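Local coordinates for bifunctional protein PutA (Bdellovibrio bacteriovorus, PDB 5UR2) that probably oxidises L-proline to L-glutamate in two steps, joining a flavin-dependent proline dehydrogenase to an NAD-dependent glutamate semialdehyde dehydrogenase in one chain, at residues G112-F117 against P411-L416; E174-V179 against P191-S196. One frame throughout, in Å; residues are numbered along the deposited sequence.

Interaction 1 (G112-F117 against P411-L416)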
ATOM      1  N   GLY B 112     -24.816  11.862  44.535  1.00 44.35           N
ATOM      2  CA  GLY B 112     -24.757  11.157  45.808  1.00 44.73           C
ATOM      3  C   GLY B 112     -23.461  10.389  45.986  1.00 51.41           C
ATOM      4  O   GLY B 112     -22.881  10.368  47.079  1.00 53.06           O
ATOM      5  N   MET B 113     -22.966   9.783  44.904  1.00 49.99           N
ATOM      6  CA  MET B 113     -21.687   9.081  44.970  1.00 48.57           C
ATOM      7  C   MET B 113     -20.552  10.050  45.252  1.00 44.31           C
ATOM      8  O   MET B 113     -19.579   9.692  45.924  1.00 40.65           O
ATOM      9  CB  MET B 113     -21.430   8.315  43.664  1.00 52.44           C
ATOM     10  CG  MET B 113     -22.570   7.374  43.266  1.00 61.90           C
ATOM     11  SD  MET B 113     -22.347   6.496  41.704  1.00 67.09           S
ATOM     12  CE  MET B 113     -24.045   6.108  41.256  1.00 68.25           C
ATOM     13  N   ALA B 114     -20.650  11.276  44.735  1.00 42.33           N
ATOM     14  CA  ALA B 114     -19.593  12.246  44.964  1.00 40.94           C
ATOM     15  C   ALA B 114     -19.502  12.633  46.433  1.00 39.08           C
ATOM     16  O   ALA B 114     -18.397  12.774  46.977  1.00 37.70           O
ATOM     17  CB  ALA B 114     -19.828  13.479  44.099  1.00 41.85           C
ATOM     18  N   LYS B 115     -20.648  12.789  47.100  1.00 35.94           N
ATOM     19  CA  LYS B 115     -20.631  13.203  48.502  1.00 35.43           C
ATOM     20  C   LYS B 115     -20.023  12.139  49.404  1.00 34.63           C
ATOM     21  O   LYS B 115     -19.650  12.445  50.542  1.00 37.33           O
ATOM     22  CB  LYS B 115     -22.041  13.586  48.975  1.00 36.16           C
ATOM     23  N   MET B 116     -19.925  10.892  48.932  1.00 33.22           N
ATOM     24  CA  MET B 116     -19.206   9.888  49.705  1.00 40.43           C
ATOM     25  C   MET B 116     -17.747  10.285  49.901  1.00 39.39           C
ATOM     26  O   MET B 116     -17.153   9.956  50.929  1.00 40.46           O
ATOM     27  CB  MET B 116     -19.270   8.531  49.007  1.00 47.37           C
ATOM     28  CG  MET B 116     -20.629   7.888  48.918  1.00 57.04           C
ATOM     29  SD  MET B 116     -20.559   6.521  47.736  1.00 67.30           S
ATOM     30  CE  MET B 116     -19.501   5.378  48.584  1.00 69.29           C
ATOM     31  N   PHE B 117     -17.155  10.998  48.936  1.00 31.79           N
ATOM     32  CA  PHE B 117     -15.721  11.254  48.943  1.00 32.72           C
ATOM     33  C   PHE B 117     -15.360  12.719  49.130  1.00 29.95           C
ATOM     34  O   PHE B 117     -14.174  13.031  49.285  1.00 37.91           O
ATOM     35  CB  PHE B 117     -15.075  10.750  47.636  1.00 30.94           C
ATOM     36  CG  PHE B 117     -15.373   9.304  47.329  1.00 40.14           C
ATOM     37  CD1 PHE B 117     -14.885   8.288  48.141  1.00 40.66           C
ATOM     38  CD2 PHE B 117     -16.139   8.960  46.222  1.00 40.31           C
ATOM     39  CE1 PHE B 117     -15.162   6.960  47.859  1.00 42.96           C
ATOM     40  CE2 PHE B 117     -16.414   7.630  45.928  1.00 38.53           C
ATOM     41  CZ  PHE B 117     -15.926   6.630  46.744  1.00 39.36           C
ATOM     42  N   PRO B 411     -15.184  19.974  39.711  1.00 47.13           N
ATOM     43  CA  PRO B 411     -13.977  19.249  40.167  1.00 48.39           C
ATOM     44  C   PRO B 411     -14.307  18.047  41.043  1.00 47.77           C
ATOM     45  O   PRO B 411     -13.548  17.066  41.063  1.00 45.86           O
ATOM     46  CB  PRO B 411     -13.176  20.315  40.932  1.00 44.41           C
ATOM     47  CG  PRO B 411     -13.713  21.638  40.434  1.00 45.03           C
ATOM     48  CD  PRO B 411     -15.172  21.382  40.157  1.00 42.17           C
ATOM     49  N   GLY B 412     -15.440  18.089  41.752  1.00 47.13           N
ATOM     50  CA  GLY B 412     -15.837  16.963  42.583  1.00 49.19           C
ATOM     51  C   GLY B 412     -16.209  15.720  41.797  1.00 49.37           C
ATOM     52  O   GLY B 412     -15.964  14.595  42.253  1.00 44.78           O
ATOM     53  N   MET B 413     -16.792  15.899  40.610  1.00 48.38           N
ATOM     54  CA  MET B 413     -17.081  14.773  39.735  1.00 53.45           C
ATOM     55  C   MET B 413     -15.834  14.267  39.029  1.00 45.11           C
ATOM     56  O   MET B 413     -15.797  13.096  38.642  1.00 43.33           O
ATOM     57  CB  MET B 413     -18.149  15.152  38.710  1.00 60.52           C
ATOM     58  CG  MET B 413     -19.316  14.180  38.652  1.00 65.49           C
ATOM     59  SD  MET B 413     -20.218  14.025  40.214  1.00 69.11           S
ATOM     60  CE  MET B 413     -20.503  15.748  40.636  1.00 72.03           C
ATOM     61  N   ALA B 414     -14.819  15.119  38.850  1.00 37.61           N
ATOM     62  CA  ALA B 414     -13.523  14.630  38.388  1.00 35.68           C
ATOM     63  C   ALA B 414     -12.876  13.723  39.436  1.00 40.74           C
ATOM     64  O   ALA B 414     -12.406  12.624  39.114  1.00 39.47           O
ATOM     65  CB  ALA B 414     -12.609  15.804  38.040  1.00 26.44           C
ATOM     66  N   TYR B 415     -12.847  14.176  40.702  1.00 41.25           N
ATOM     67  CA  TYR B 415     -12.257  13.394  41.792  1.00 36.87           C
ATOM     68  C   TYR B 415     -12.951  12.044  41.958  1.00 36.47           C
ATOM     69  O   TYR B 415     -12.285  11.019  42.143  1.00 39.39           O
ATOM     70  CB  TYR B 415     -12.317  14.213  43.079  1.00 37.32           C
ATOM     71  CG  TYR B 415     -11.716  13.568  44.311  1.00 35.53           C
ATOM     72  CD1 TYR B 415     -10.356  13.635  44.574  1.00 32.28           C
ATOM     73  CD2 TYR B 415     -12.522  12.918  45.228  1.00 38.00           C
ATOM     74  CE1 TYR B 415      -9.821  13.053  45.719  1.00 34.45           C
ATOM     75  CE2 TYR B 415     -11.996  12.336  46.365  1.00 37.79           C
ATOM     76  CZ  TYR B 415     -10.651  12.409  46.609  1.00 35.22           C
ATOM     77  OH  TYR B 415     -10.162  11.823  47.754  1.00 29.23           O
ATOM     78  N   LEU B 416     -14.291  12.029  41.906  1.00 31.26           N
ATOM     79  CA  LEU B 416     -15.050  10.782  41.945  1.00 32.10           C
ATOM     80  C   LEU B 416     -14.626   9.829  40.825  1.00 46.25           C
ATOM     81  O   LEU B 416     -14.700   8.601  40.987  1.00 49.71           O
ATOM     82  CB  LEU B 416     -16.550  11.079  41.844  1.00 31.93           C
ATOM     83  CG  LEU B 416     -17.560   9.917  41.675  1.00 42.18           C
ATOM     84  CD1 LEU B 416     -17.691   9.060  42.944  1.00 42.20           C
ATOM     85  CD2 LEU B 416     -18.951  10.372  41.192  1.00 40.45           C
TER
HETATM   86  O   HOH W   1     -11.856  11.392  49.639  1.00 31.15           O
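Met113 meets Leu416 where helix 103-115 of the N-terminal domain packs on helix 409-423, which follows strand 400-406, the last of the proline dehydrogenase barrel. Met113 makes this contact near its root: CB is 3.9 Å from Leu416 CD1, while the extended thioether leads away to Trp35. The two backbones come closest at Ala114, whose CA lies 5.6 Å from Leu416 CA, a spacing that the small methyl group permits. Ala114 CB touches Met413 SD at 3.9 Å, and Met413 reaches it with a chain bent at both chi2 and chi3 (60° and 50°). Phe117 then turns its ring edge to Leu416, whose CD1 lies near the ring plane, 3.5 Å from Phe117 CE2. Met116 CB sits over the centre of one face of this ring, and Tyr36 packs with Phe117 edge-to-face. At the root of the same residue, Phe117 CB abuts the edge of the Tyr415 ring, 3.7 Å from Tyr415 CE2. The Tyr415 side chain lies about 6 Å from the bound N-propargylglycine-modified FAD. A water bridges the Phe117 carbonyl and the Tyr415 hydroxyl: it donates to Phe117 O at 2.9 Å and accepts from Tyr415 OH at 2.6 Å.

Interaction 2 (E174-V179 against P191-S196)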
ATOM      1  N   GLU B 174      -9.966  27.537  67.501  1.00 45.38           N
ATOM      2  CA  GLU B 174      -9.650  28.072  68.825  1.00 51.00           C
ATOM      3  C   GLU B 174     -10.602  27.538  69.895  1.00 46.87           C
ATOM      4  O   GLU B 174     -10.219  27.438  71.065  1.00 43.16           O
ATOM      5  CB  GLU B 174      -9.683  29.604  68.805  1.00 49.49           C
ATOM      6  CG  GLU B 174      -8.560  30.234  67.989  1.00 51.03           C
ATOM      7  CD  GLU B 174      -8.680  31.738  67.903  1.00 54.71           C
ATOM      8  OE1 GLU B 174      -9.513  32.312  68.628  1.00 59.51           O
ATOM      9  OE2 GLU B 174      -7.953  32.352  67.100  1.00 56.90           O
ATOM     10  N   LYS B 175     -11.830  27.181  69.525  1.00 46.89           N
ATOM     11  CA  LYS B 175     -12.801  26.713  70.507  1.00 53.33           C
ATOM     12  C   LYS B 175     -12.829  25.194  70.655  1.00 57.46           C
ATOM     13  O   LYS B 175     -13.568  24.686  71.505  1.00 62.80           O
ATOM     14  CB  LYS B 175     -14.206  27.227  70.146  1.00 48.97           C
ATOM     15  N   TRP B 176     -12.019  24.460  69.894  1.00 51.06           N
ATOM     16  CA  TRP B 176     -12.071  23.002  69.911  1.00 43.09           C
ATOM     17  C   TRP B 176     -11.410  22.450  71.173  1.00 44.99           C
ATOM     18  O   TRP B 176     -10.342  22.914  71.583  1.00 46.30           O
ATOM     19  CB  TRP B 176     -11.363  22.428  68.682  1.00 42.32           C
ATOM     20  CG  TRP B 176     -11.961  22.809  67.352  1.00 43.09           C
ATOM     21  CD1 TRP B 176     -13.096  23.553  67.129  1.00 42.45           C
ATOM     22  CD2 TRP B 176     -11.440  22.477  66.059  1.00 39.02           C
ATOM     23  NE1 TRP B 176     -13.311  23.692  65.775  1.00 38.06           N
ATOM     24  CE2 TRP B 176     -12.315  23.039  65.097  1.00 36.97           C
ATOM     25  CE3 TRP B 176     -10.320  21.758  65.619  1.00 39.64           C
ATOM     26  CZ2 TRP B 176     -12.095  22.915  63.725  1.00 34.74           C
ATOM     27  CZ3 TRP B 176     -10.108  21.627  64.251  1.00 41.56           C
ATOM     28  CH2 TRP B 176     -10.996  22.203  63.321  1.00 39.97           C
ATOM     29  N   ASP B 177     -12.061  21.471  71.799  1.00 44.14           N
ATOM     30  CA  ASP B 177     -11.438  20.751  72.901  1.00 49.89           C
ATOM     31  C   ASP B 177     -10.323  19.846  72.375  1.00 48.35           C
ATOM     32  O   ASP B 177     -10.335  19.421  71.217  1.00 49.08           O
ATOM     33  CB  ASP B 177     -12.469  19.920  73.659  1.00 56.76           C
ATOM     34  CG  ASP B 177     -13.554  20.766  74.296  1.00 65.57           C
ATOM     35  OD1 ASP B 177     -13.416  22.010  74.324  1.00 66.82           O
ATOM     36  OD2 ASP B 177     -14.541  20.179  74.786  1.00 71.49           O
ATOM     37  N   GLU B 178      -9.355  19.541  73.245  1.00 45.42           N
ATOM     38  CA  GLU B 178      -8.227  18.702  72.853  1.00 51.64           C
ATOM     39  C   GLU B 178      -8.599  17.221  72.852  1.00 52.73           C
ATOM     40  O   GLU B 178      -9.183  16.714  73.818  1.00 52.50           O
ATOM     41  CB  GLU B 178      -7.033  18.914  73.785  1.00 57.40           C
ATOM     42  CG  GLU B 178      -5.726  18.421  73.168  1.00 59.64           C
ATOM     43  CD  GLU B 178      -4.647  18.101  74.194  1.00 65.19           C
ATOM     44  OE1 GLU B 178      -4.981  17.533  75.259  1.00 72.06           O
ATOM     45  OE2 GLU B 178      -3.457  18.380  73.919  1.00 61.27           O
ATOM     46  N   VAL B 179      -8.239  16.532  71.774  1.00 48.03           N
ATOM     47  CA  VAL B 179      -8.380  15.087  71.653  1.00 42.04           C
ATOM     48  C   VAL B 179      -6.989  14.487  71.497  1.00 40.35           C
ATOM     49  O   VAL B 179      -6.447  14.428  70.391  1.00 43.38           O
ATOM     50  CB  VAL B 179      -9.285  14.699  70.472  1.00 43.23           C
ATOM     51  CG1 VAL B 179      -9.455  13.194  70.442  1.00 38.24           C
ATOM     52  CG2 VAL B 179     -10.645  15.399  70.588  1.00 48.81           C
ATOM     53  N   PRO B 191      -0.660  20.643  65.532  1.00 36.15           N
ATOM     54  CA  PRO B 191      -1.702  21.523  65.004  1.00 34.07           C
ATOM     55  C   PRO B 191      -3.017  20.770  64.893  1.00 37.68           C
ATOM     56  O   PRO B 191      -3.049  19.604  64.493  1.00 45.79           O
ATOM     57  CB  PRO B 191      -1.156  21.935  63.634  1.00 40.87           C
ATOM     58  CG  PRO B 191       0.333  21.743  63.757  1.00 36.09           C
ATOM     59  CD  PRO B 191       0.524  20.586  64.658  1.00 32.71           C
ATOM     60  N   LYS B 192      -4.104  21.433  65.295  1.00 35.77           N
ATOM     61  CA  LYS B 192      -5.434  20.870  65.101  1.00 34.82           C
ATOM     62  C   LYS B 192      -5.965  21.096  63.689  1.00 39.68           C
ATOM     63  O   LYS B 192      -6.948  20.450  63.304  1.00 37.31           O
ATOM     64  CB  LYS B 192      -6.417  21.473  66.098  1.00 30.28           C
ATOM     65  CG  LYS B 192      -6.174  21.071  67.524  1.00 32.42           C
ATOM     66  CD  LYS B 192      -7.172  21.768  68.427  1.00 35.45           C
ATOM     67  CE  LYS B 192      -6.779  21.628  69.875  1.00 36.19           C
ATOM     68  NZ  LYS B 192      -5.732  22.647  70.153  1.00 41.89           N
ATOM     69  N   VAL B 193      -5.342  21.987  62.916  1.00 32.95           N
ATOM     70  CA  VAL B 193      -5.790  22.336  61.575  1.00 32.36           C
ATOM     71  C   VAL B 193      -4.648  22.069  60.608  1.00 33.03           C
ATOM     72  O   VAL B 193      -3.504  22.452  60.869  1.00 39.01           O
ATOM     73  CB  VAL B 193      -6.245  23.804  61.488  1.00 34.54           C
ATOM     74  CG1 VAL B 193      -6.552  24.180  60.034  1.00 37.21           C
ATOM     75  CG2 VAL B 193      -7.450  24.030  62.370  1.00 29.53           C
ATOM     76  N   ASN B 194      -4.964  21.409  59.498  1.00 36.37           N
ATOM     77  CA  ASN B 194      -3.978  20.897  58.555  1.00 32.39           C
ATOM     78  C   ASN B 194      -4.554  21.109  57.163  1.00 32.61           C
ATOM     79  O   ASN B 194      -5.664  20.650  56.886  1.00 35.21           O
ATOM     80  CB  ASN B 194      -3.701  19.413  58.850  1.00 25.80           C
ATOM     81  CG  ASN B 194      -2.551  18.824  58.025  1.00 36.96           C
ATOM     82  OD1 ASN B 194      -2.525  18.930  56.796  1.00 30.58           O
ATOM     83  ND2 ASN B 194      -1.617  18.156  58.708  1.00 30.09           N
ATOM     84  N   VAL B 195      -3.835  21.824  56.297  1.00 25.28           N
ATOM     85  CA  VAL B 195      -4.324  22.052  54.943  1.00 32.76           C
ATOM     86  C   VAL B 195      -3.280  21.553  53.950  1.00 31.92           C
ATOM     87  O   VAL B 195      -2.073  21.571  54.214  1.00 26.91           O
ATOM     88  CB  VAL B 195      -4.698  23.533  54.657  1.00 34.20           C
ATOM     89  CG1 VAL B 195      -5.618  24.079  55.741  1.00 32.00           C
ATOM     90  CG2 VAL B 195      -3.464  24.414  54.450  1.00 25.09           C
ATOM     91  N   SER B 196      -3.773  21.049  52.817  1.00 26.81           N
ATOM     92  CA  SER B 196      -2.953  20.556  51.722  1.00 25.39           C
ATOM     93  C   SER B 196      -3.128  21.469  50.525  1.00 27.18           C
ATOM     94  O   SER B 196      -4.252  21.877  50.214  1.00 30.04           O
ATOM     95  CB  SER B 196      -3.329  19.126  51.326  1.00 27.35           C
ATOM     96  OG  SER B 196      -3.002  18.219  52.365  1.00 28.33           O
TER
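NE1 of Trp176, whose benzo ring rests against Lys192 and Val193, donates a hydrogen bond to Asp172 OD2 near the end of helix 152-173. The contact lies within a beta-alpha-beta crossover of the proline dehydrogenase barrel: loop 174-179 follows that helix, and residues 191-193 lead into strand 194-197, which pairs in parallel with strand 138-144. With its CG beside the backbone N (chi1 -62°), Trp176 sends the indole toward the approach to the strand. Across the indole from NE1, CZ3 lies 3.5 Å from Lys192 O, and this oxygen sits near the ring plane, so it meets an edge of C-H groups and not the pi face. Next to it, CE3 is 3.9 Å from Lys192 CB. Val193 meets the same ring obliquely, its CG2 4.0 Å from CZ3, and its side chain crosses the tryptophan at about a right angle. Leu169 of helix 152-173 touches both Trp176 and Val193, so the helix takes part in the same apolar cluster. Lys192 runs past Trp176 in the opposite direction, extended until a bend at chi4 (81°), with its CE 4.2 Å from Trp176 O. Glu178 is directed to Arg184, with which its OE2 forms a salt bridge. Any attraction of Lys192 for this carboxylate is probably long-range, since its NZ stays 6.1 Å from Glu178 OE2.

Interactions 1 and 2 both involve the proline dehydrogenase barrel, but they share no helix or strand; their centres are 25 Å apart and their nearest atoms about 11 Å. Interaction 1 is a buried contact, with all seven touching residues inside, and joins a helix of the N-terminal domain to the last barrel helix. Interaction 2 is a surface contact at the periphery of the barrel, joining neighbouring parts of a single crossover, and is nested along the chain inside the loop closed by interaction 1. Their chemistry follows: methyl, thioether and ring-edge packing with one bridging water in the first, against an indole and a long lysine bordered by charged groups in the second.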